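Local coordinates for protein NEDD8-conjugating enzyme UBC12 (Saccharomyces cerevisiae, PDB 3O2U) that accepts the ubiquitin-like protein Rub1 (NEDD8) from its E1 enzyme as a thioester and catalyses its covalent attachment to other proteins, chiefly the cullin Cdc53, at residues Gly75-Asp87 with Lys98-Ile110. Sequence-based numbering, arbitrary orientation.
Sequences GYYNYGSINFNLD and KVVCLKKIFHPNI
Phe-84 lies against Cys-101 at the apolar centre, ring atom CE1 3.6 Å from Cys-101 CB, with SG set obliquely to the ring as a sulfur-aromatic contact. Because SG stands anti to the backbone N (chi1 -180°), it also reaches Ile-82 CG2, a methyl that Ile-105 CD1 touches as well. Val-99 CG1 meets Phe-84 CD1, while its CG2 packs beside Leu-86 CG at 4.1 Å, and Ile-110 CD1 comes to the edge of the phenyl ring. Further along, Tyr-77 reaches across to the loop after strand 98-101: its OH donates to an in-plane lone pair of Phe-106 O at 2.6 Å, and its ring lies obliquely to that of His-107, planes at 35°. A phenylalanine in place of Tyr-77 would probably leave Phe-106 O without this donor and the loop less firmly tied. Strands 82-87 and 98-101 pair antiparallel through two hydrogen-bonded pairs, Asn-85 with Val-100 and Asp-87 with Lys-98, and Leu-102 N extends the ladder to Asn-83 O. On the polar edge Leu-102 CD1 lies across the amides of Asn-83 and Asn-85. Lys-103, bent at chi2 and chi4, brings NZ to donate to Asn-83 OD1 at 2.8 Å from above the carbonyl plane, off the lone pairs; ND2 of that asparagine binds Glu-67 and a water. Asp-87 forms a salt bridge with Lys-65. In this UBC-fold meander strand 65-70 flanks 82-87, 98-101 forms one edge of the four-stranded sheet, and Phe-142 of helix 131-143 covers Ile-82, Phe-84 and Ile-105, while helix 163-174 packs on Tyr-77.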
ATOM      1  N   GLY A  75      19.851   2.091   6.346  1.00 23.63           N
ATOM      2  CA  GLY A  75      18.986   2.153   7.514  1.00 21.16           C
ATOM      3  C   GLY A  75      18.774   0.839   8.267  1.00 25.34           C
ATOM      4  O   GLY A  75      19.380  -0.190   7.963  1.00 23.98           O
ATOM      5  N   TYR A  76      17.886   0.878   9.256  1.00 24.35           N
ATOM      6  CA  TYR A  76      17.652  -0.267  10.132  1.00 24.14           C
ATOM      7  C   TYR A  76      17.239  -1.542   9.402  1.00 23.92           C
ATOM      8  O   TYR A  76      17.587  -2.654   9.818  1.00 20.52           O
ATOM      9  CB  TYR A  76      16.564   0.082  11.128  1.00 26.48           C
ATOM     10  CG  TYR A  76      16.960   1.128  12.132  1.00 29.99           C
ATOM     11  CD1 TYR A  76      18.028   0.915  12.989  1.00 30.32           C
ATOM     12  CD2 TYR A  76      16.251   2.321  12.237  1.00 23.27           C
ATOM     13  CE1 TYR A  76      18.388   1.853  13.928  1.00 35.83           C
ATOM     14  CE2 TYR A  76      16.599   3.269  13.180  1.00 35.67           C
ATOM     15  CZ  TYR A  76      17.673   3.027  14.023  1.00 40.61           C
ATOM     16  OH  TYR A  76      18.037   3.964  14.961  1.00 46.95           O
ATOM     17  N   TYR A  77      16.478  -1.367   8.330  1.00 22.02           N
ATOM     18  CA  TYR A  77      15.863  -2.476   7.613  1.00 21.61           C
ATOM     19  C   TYR A  77      16.630  -2.780   6.345  1.00 22.68           C
ATOM     20  O   TYR A  77      16.122  -3.455   5.460  1.00 19.47           O
ATOM     21  CB  TYR A  77      14.400  -2.128   7.274  1.00 22.29           C
ATOM     22  CG  TYR A  77      13.575  -1.837   8.505  1.00 21.14           C
ATOM     23  CD1 TYR A  77      12.883  -2.853   9.155  1.00 21.69           C
ATOM     24  CD2 TYR A  77      13.528  -0.559   9.048  1.00 17.11           C
ATOM     25  CE1 TYR A  77      12.144  -2.600  10.293  1.00 21.33           C
ATOM     26  CE2 TYR A  77      12.800  -0.292  10.190  1.00 17.99           C
ATOM     27  CZ  TYR A  77      12.117  -1.322  10.814  1.00 22.80           C
ATOM     28  OH  TYR A  77      11.374  -1.068  11.941  1.00 22.12           O
ATOM     29  N   ASN A  78      17.860  -2.274   6.257  1.00 22.06           N
ATOM     30  CA  ASN A  78      18.680  -2.489   5.076  1.00 22.60           C
ATOM     31  C   ASN A  78      18.665  -3.940   4.609  1.00 25.03           C
ATOM     32  O   ASN A  78      18.850  -4.873   5.398  1.00 24.31           O
ATOM     33  CB  ASN A  78      20.115  -1.976   5.280  1.00 25.13           C
ATOM     34  CG  ASN A  78      20.885  -2.778   6.308  1.00 26.44           C
ATOM     35  OD1 ASN A  78      21.486  -3.786   5.985  1.00 32.47           O
ATOM     36  ND2 ASN A  78      20.850  -2.340   7.553  1.00 31.04           N
ATOM     37  N   TYR A  79      18.407  -4.104   3.316  1.00 24.70           N
ATOM     38  CA  TYR A  79      18.399  -5.399   2.632  1.00 21.47           C
ATOM     39  C   TYR A  79      17.292  -6.393   3.031  1.00 25.73           C
ATOM     40  O   TYR A  79      17.267  -7.535   2.558  1.00 26.30           O
ATOM     41  CB  TYR A  79      19.796  -6.014   2.678  1.00 25.78           C
ATOM     42  CG  TYR A  79      20.751  -5.118   1.933  1.00 25.18           C
ATOM     43  CD1 TYR A  79      20.856  -5.194   0.558  1.00 23.77           C
ATOM     44  CD2 TYR A  79      21.490  -4.146   2.596  1.00 27.94           C
ATOM     45  CE1 TYR A  79      21.694  -4.368  -0.143  1.00 24.24           C
ATOM     46  CE2 TYR A  79      22.350  -3.304   1.897  1.00 30.04           C
ATOM     47  CZ  TYR A  79      22.437  -3.421   0.520  1.00 29.22           C
ATOM     48  OH  TYR A  79      23.271  -2.603  -0.203  1.00 33.68           O
ATOM     49  N   GLY A  80      16.370  -5.954   3.879  1.00 20.57           N
ATOM     50  CA  GLY A  80      15.145  -6.713   4.101  1.00 23.25           C
ATOM     51  C   GLY A  80      14.132  -6.391   3.009  1.00 22.24           C
ATOM     52  O   GLY A  80      14.118  -5.281   2.489  1.00 20.82           O
ATOM     53  N   SER A  81      13.282  -7.352   2.653  1.00 22.68           N
ATOM     54  CA  SER A  81      12.248  -7.111   1.646  1.00 16.25           C
ATOM     55  C   SER A  81      10.843  -7.094   2.271  1.00 19.45           C
ATOM     56  O   SER A  81      10.369  -8.116   2.767  1.00 18.15           O
ATOM     57  CB  SER A  81      12.339  -8.159   0.527  1.00 19.47           C
ATOM     58  OG  SER A  81      13.545  -8.006  -0.210  1.00 24.27           O
ATOM     59  N   ILE A  82      10.192  -5.934   2.264  1.00 17.28           N
ATOM     60  CA  ILE A  82       8.844  -5.817   2.822  1.00 15.65           C
ATOM     61  C   ILE A  82       7.850  -5.578   1.704  1.00 13.14           C
ATOM     62  O   ILE A  82       7.952  -4.593   0.985  1.00 15.65           O
ATOM     63  CB  ILE A  82       8.730  -4.684   3.852  1.00 18.40           C
ATOM     64  CG1 ILE A  82       9.828  -4.812   4.925  1.00 18.50           C
ATOM     65  CG2 ILE A  82       7.343  -4.703   4.488  1.00 18.42           C
ATOM     66  CD1 ILE A  82      11.166  -4.130   4.548  1.00 17.97           C
ATOM     67  N   ASN A  83       6.923  -6.509   1.505  1.00 16.40           N
ATOM     68  CA  ASN A  83       5.957  -6.334   0.431  1.00 17.05           C
ATOM     69  C   ASN A  83       4.595  -5.877   0.941  1.00 15.74           C
ATOM     70  O   ASN A  83       4.200  -6.191   2.068  1.00 15.80           O
ATOM     71  CB  ASN A  83       5.862  -7.576  -0.485  1.00 16.53           C
ATOM     72  CG  ASN A  83       5.477  -8.849   0.265  1.00 21.50           C
ATOM     73  OD1 ASN A  83       5.715  -8.983   1.463  1.00 20.88           O
ATOM     74  ND2 ASN A  83       4.887  -9.800  -0.459  1.00 22.63           N
ATOM     75  N   PHE A  84       3.897  -5.117   0.099  1.00 16.20           N
ATOM     76  CA  PHE A  84       2.594  -4.540   0.428  1.00 13.99           C
ATOM     77  C   PHE A  84       1.650  -4.816  -0.735  1.00 16.31           C
ATOM     78  O   PHE A  84       2.061  -4.820  -1.895  1.00 15.40           O
ATOM     79  CB  PHE A  84       2.670  -3.011   0.578  1.00 11.37           C
ATOM     80  CG  PHE A  84       3.576  -2.542   1.679  1.00 16.68           C
ATOM     81  CD1 PHE A  84       3.068  -2.229   2.938  1.00 15.92           C
ATOM     82  CD2 PHE A  84       4.942  -2.412   1.459  1.00 15.03           C
ATOM     83  CE1 PHE A  84       3.921  -1.775   3.965  1.00 18.69           C
ATOM     84  CE2 PHE A  84       5.795  -1.960   2.478  1.00 14.38           C
ATOM     85  CZ  PHE A  84       5.287  -1.646   3.724  1.00 15.33           C
ATOM     86  N   ASN A  85       0.380  -5.020  -0.422  1.00 16.04           N
ATOM     87  CA  ASN A  85      -0.645  -5.050  -1.453  1.00 15.61           C
ATOM     88  C   ASN A  85      -1.350  -3.707  -1.423  1.00 16.92           C
ATOM     89  O   ASN A  85      -1.643  -3.183  -0.345  1.00 16.58           O
ATOM     90  CB  ASN A  85      -1.653  -6.167  -1.194  1.00 19.93           C
ATOM     91  CG  ASN A  85      -1.392  -7.412  -2.032  1.00 22.25           C
ATOM     92  OD1 ASN A  85      -0.535  -7.420  -2.914  1.00 27.50           O
ATOM     93  ND2 ASN A  85      -2.133  -8.471  -1.750  1.00 24.48           N
ATOM     94  N   LEU A  86      -1.592  -3.137  -2.595  1.00 14.30           N
ATOM     95  CA  LEU A  86      -2.382  -1.912  -2.704  1.00 17.17           C
ATOM     96  C   LEU A  86      -3.660  -2.224  -3.487  1.00 17.11           C
ATOM     97  O   LEU A  86      -3.580  -2.625  -4.658  1.00 17.82           O
ATOM     98  CB  LEU A  86      -1.586  -0.819  -3.430  1.00 15.49           C
ATOM     99  CG  LEU A  86      -0.498  -0.054  -2.655  1.00 15.36           C
ATOM    100  CD1 LEU A  86       0.586  -0.983  -2.139  1.00 17.29           C
ATOM    101  CD2 LEU A  86       0.104   0.985  -3.557  1.00 10.42           C
ATOM    102  N   ASP A  87      -4.818  -2.047  -2.851  1.00 17.58           N
ATOM    103  CA  ASP A  87      -6.119  -2.393  -3.436  0.55 19.89           C
ATOM    104  C   ASP A  87      -6.933  -1.126  -3.730  1.00 18.68           C
ATOM    105  O   ASP A  87      -7.270  -0.378  -2.803  1.00 17.44           O
ATOM    106  CB  ASP A  87      -6.920  -3.272  -2.468  0.55 20.33           C
ATOM    107  CG  ASP A  87      -6.166  -4.519  -2.026  0.55 23.24           C
ATOM    108  OD1 ASP A  87      -5.297  -4.998  -2.767  0.55 24.53           O
ATOM    109  OD2 ASP A  87      -6.452  -5.035  -0.923  0.55 30.88           O
ATOM    110  N   LYS A  98      -6.413   0.968  -0.458  1.00 17.10           N
ATOM    111  CA  LYS A  98      -6.149   0.332   0.826  1.00 19.20           C
ATOM    112  C   LYS A  98      -4.753  -0.299   0.775  1.00 17.16           C
ATOM    113  O   LYS A  98      -4.422  -0.960  -0.182  1.00 15.59           O
ATOM    114  CB  LYS A  98      -7.196  -0.748   1.093  1.00 20.05           C
ATOM    115  CG  LYS A  98      -6.843  -1.679   2.242  1.00 26.20           C
ATOM    116  CD  LYS A  98      -8.099  -2.281   2.828  1.00 34.59           C
ATOM    117  CE  LYS A  98      -7.787  -3.169   4.019  1.00 40.88           C
ATOM    118  NZ  LYS A  98      -7.093  -4.398   3.561  1.00 42.90           N
ATOM    119  N   VAL A  99      -3.926  -0.064   1.789  1.00 15.40           N
ATOM    120  CA  VAL A  99      -2.576  -0.607   1.799  1.00 16.63           C
ATOM    121  C   VAL A  99      -2.498  -1.654   2.911  1.00 20.46           C
ATOM    122  O   VAL A  99      -2.917  -1.396   4.039  1.00 21.35           O
ATOM    123  CB  VAL A  99      -1.542   0.521   2.016  1.00 18.47           C
ATOM    124  CG1 VAL A  99      -0.122  -0.034   2.148  1.00 18.55           C
ATOM    125  CG2 VAL A  99      -1.649   1.545   0.885  1.00 16.15           C
ATOM    126  N   VAL A 100      -1.998  -2.836   2.575  1.00 15.79           N
ATOM    127  CA  VAL A 100      -1.835  -3.916   3.547  1.00 16.20           C
ATOM    128  C   VAL A 100      -0.410  -4.444   3.491  1.00 16.78           C
ATOM    129  O   VAL A 100       0.053  -4.855   2.426  1.00 17.24           O
ATOM    130  CB  VAL A 100      -2.789  -5.098   3.230  1.00 19.57           C
ATOM    131  CG1 VAL A 100      -2.608  -6.212   4.237  1.00 22.93           C
ATOM    132  CG2 VAL A 100      -4.233  -4.630   3.223  1.00 24.50           C
ATOM    133  N   CYS A 101       0.285  -4.439   4.620  1.00 16.31           N
ATOM    134  CA  CYS A 101       1.632  -5.028   4.676  1.00 18.04           C
ATOM    135  C   CYS A 101       1.511  -6.546   4.802  1.00 21.60           C
ATOM    136  O   CYS A 101       0.754  -7.046   5.630  1.00 18.48           O
ATOM    137  CB  CYS A 101       2.447  -4.453   5.847  1.00 15.35           C
ATOM    138  SG  CYS A 101       4.141  -5.145   5.958  1.00 17.74           S
ATOM    139  N   LEU A 102       2.254  -7.272   3.970  1.00 18.23           N
ATOM    140  CA  LEU A 102       2.070  -8.700   3.808  1.00 18.64           C
ATOM    141  C   LEU A 102       3.068  -9.505   4.624  1.00 24.51           C
ATOM    142  O   LEU A 102       3.112 -10.723   4.513  1.00 24.74           O
ATOM    143  CB  LEU A 102       2.204  -9.088   2.331  1.00 17.08           C
ATOM    144  CG  LEU A 102       1.297  -8.322   1.375  1.00 19.89           C
ATOM    145  CD1 LEU A 102       1.464  -8.871  -0.030  1.00 20.61           C
ATOM    146  CD2 LEU A 102      -0.157  -8.423   1.838  1.00 20.99           C
ATOM    147  N   LYS A 103       3.879  -8.816   5.426  1.00 21.85           N
ATOM    148  CA  LYS A 103       4.855  -9.476   6.281  1.00 19.33           C
ATOM    149  C   LYS A 103       4.695  -9.020   7.729  1.00 22.13           C
ATOM    150  O   LYS A 103       4.407  -7.854   7.985  1.00 22.31           O
ATOM    151  CB  LYS A 103       6.282  -9.161   5.806  1.00 22.62           C
ATOM    152  CG  LYS A 103       6.655  -9.787   4.458  1.00 17.83           C
ATOM    153  CD  LYS A 103       6.631 -11.310   4.530  1.00 18.54           C
ATOM    154  CE  LYS A 103       7.291 -11.968   3.295  1.00 25.56           C
ATOM    155  NZ  LYS A 103       6.664 -11.562   2.005  1.00 28.98           N
ATOM    156  N   LYS A 104       4.882  -9.940   8.670  1.00 19.40           N
ATOM    157  CA  LYS A 104       4.977  -9.567  10.071  1.00 24.28           C
ATOM    158  C   LYS A 104       6.339  -8.928  10.285  1.00 25.97           C
ATOM    159  O   LYS A 104       7.383  -9.609  10.242  1.00 22.94           O
ATOM    160  CB  LYS A 104       4.837 -10.798  10.968  1.00 23.72           C
ATOM    161  CG  LYS A 104       3.576 -11.614  10.705  1.00 26.09           C
ATOM    162  CD  LYS A 104       3.323 -12.590  11.852  1.00 31.22           C
ATOM    163  CE  LYS A 104       2.281 -13.640  11.474  1.00 41.01           C
ATOM    164  NZ  LYS A 104       2.518 -14.937  12.202  1.00 42.01           N
ATOM    165  N   ILE A 105       6.348  -7.618  10.488  1.00 22.98           N
ATOM    166  CA  ILE A 105       7.622  -6.931  10.690  1.00 23.72           C
ATOM    167  C   ILE A 105       7.619  -6.052  11.943  1.00 25.66           C
ATOM    168  O   ILE A 105       6.573  -5.580  12.392  1.00 22.38           O
ATOM    169  CB  ILE A 105       8.073  -6.128   9.441  1.00 28.38           C
ATOM    170  CG1 ILE A 105       7.195  -4.909   9.229  1.00 26.87           C
ATOM    171  CG2 ILE A 105       8.069  -7.005   8.167  1.00 26.23           C
ATOM    172  CD1 ILE A 105       7.942  -3.793   8.541  1.00 28.58           C
ATOM    173  N   PHE A 106       8.806  -5.841  12.497  1.00 23.37           N
ATOM    174  CA  PHE A 106       8.958  -5.054  13.715  1.00 25.52           C
ATOM    175  C   PHE A 106       9.157  -3.590  13.334  1.00 24.09           C
ATOM    176  O   PHE A 106      10.265  -3.170  13.037  1.00 21.44           O
ATOM    177  CB  PHE A 106      10.174  -5.552  14.486  1.00 24.57           C
ATOM    178  CG  PHE A 106      10.234  -5.072  15.900  1.00 22.91           C
ATOM    179  CD1 PHE A 106       9.266  -5.461  16.818  1.00 24.20           C
ATOM    180  CD2 PHE A 106      11.276  -4.260  16.323  1.00 25.30           C
ATOM    181  CE1 PHE A 106       9.328  -5.036  18.127  1.00 26.17           C
ATOM    182  CE2 PHE A 106      11.339  -3.827  17.636  1.00 23.04           C
ATOM    183  CZ  PHE A 106      10.369  -4.212  18.535  1.00 24.55           C
ATOM    184  N   HIS A 107       8.071  -2.830  13.309  1.00 20.11           N
ATOM    185  CA  HIS A 107       8.136  -1.432  12.900  1.00 22.04           C
ATOM    186  C   HIS A 107       7.057  -0.648  13.644  1.00 21.76           C
ATOM    187  O   HIS A 107       5.918  -1.099  13.749  1.00 22.29           O
ATOM    188  CB  HIS A 107       7.930  -1.322  11.388  1.00 22.02           C
ATOM    189  CG  HIS A 107       8.116   0.063  10.857  1.00 19.60           C
ATOM    190  ND1 HIS A 107       9.206   0.428  10.102  1.00 22.64           N
ATOM    191  CD2 HIS A 107       7.359   1.176  10.995  1.00 18.40           C
ATOM    192  CE1 HIS A 107       9.106   1.706   9.775  1.00 17.94           C
ATOM    193  NE2 HIS A 107       8.000   2.183  10.317  1.00 19.91           N
ATOM    194  N   PRO A 108       7.414   0.524  14.181  1.00 23.81           N
ATOM    195  CA  PRO A 108       6.456   1.274  15.004  1.00 27.80           C
ATOM    196  C   PRO A 108       5.169   1.606  14.248  1.00 29.75           C
ATOM    197  O   PRO A 108       4.107   1.685  14.865  1.00 30.34           O
ATOM    198  CB  PRO A 108       7.208   2.565  15.349  1.00 25.85           C
ATOM    199  CG  PRO A 108       8.394   2.603  14.453  1.00 27.71           C
ATOM    200  CD  PRO A 108       8.711   1.204  14.059  1.00 24.52           C
ATOM    201  N   ASN A 109       5.252   1.752  12.927  1.00 23.81           N
ATOM    202  CA  ASN A 109       4.113   2.266  12.170  1.00 28.34           C
ATOM    203  C   ASN A 109       3.279   1.191  11.444  1.00 28.84           C
ATOM    204  O   ASN A 109       2.343   1.507  10.706  1.00 29.01           O
ATOM    205  CB  ASN A 109       4.581   3.385  11.227  1.00 26.82           C
ATOM    206  CG  ASN A 109       5.478   4.407  11.937  1.00 31.48           C
ATOM    207  OD1 ASN A 109       6.596   4.700  11.493  1.00 34.72           O
ATOM    208  ND2 ASN A 109       4.988   4.955  13.043  1.00 30.96           N
ATOM    209  N   ILE A 110       3.588  -0.080  11.704  1.00 23.40           N
ATOM    210  CA  ILE A 110       2.864  -1.200  11.096  1.00 21.10           C
ATOM    211  C   ILE A 110       2.458  -2.199  12.178  1.00 24.08           C
ATOM    212  O   ILE A 110       3.287  -2.586  12.999  1.00 23.82           O
ATOM    213  CB  ILE A 110       3.732  -1.903  10.016  1.00 22.20           C
ATOM    214  CG1 ILE A 110       4.296  -0.853   9.057  1.00 21.43           C
ATOM    215  CG2 ILE A 110       2.913  -2.976   9.264  1.00 18.75           C
ATOM    216  CD1 ILE A 110       5.363  -1.358   8.135  1.00 22.85           C
TER
HETATM  217  O   HOH W   1       3.724 -12.470   0.522  1.00 37.28           O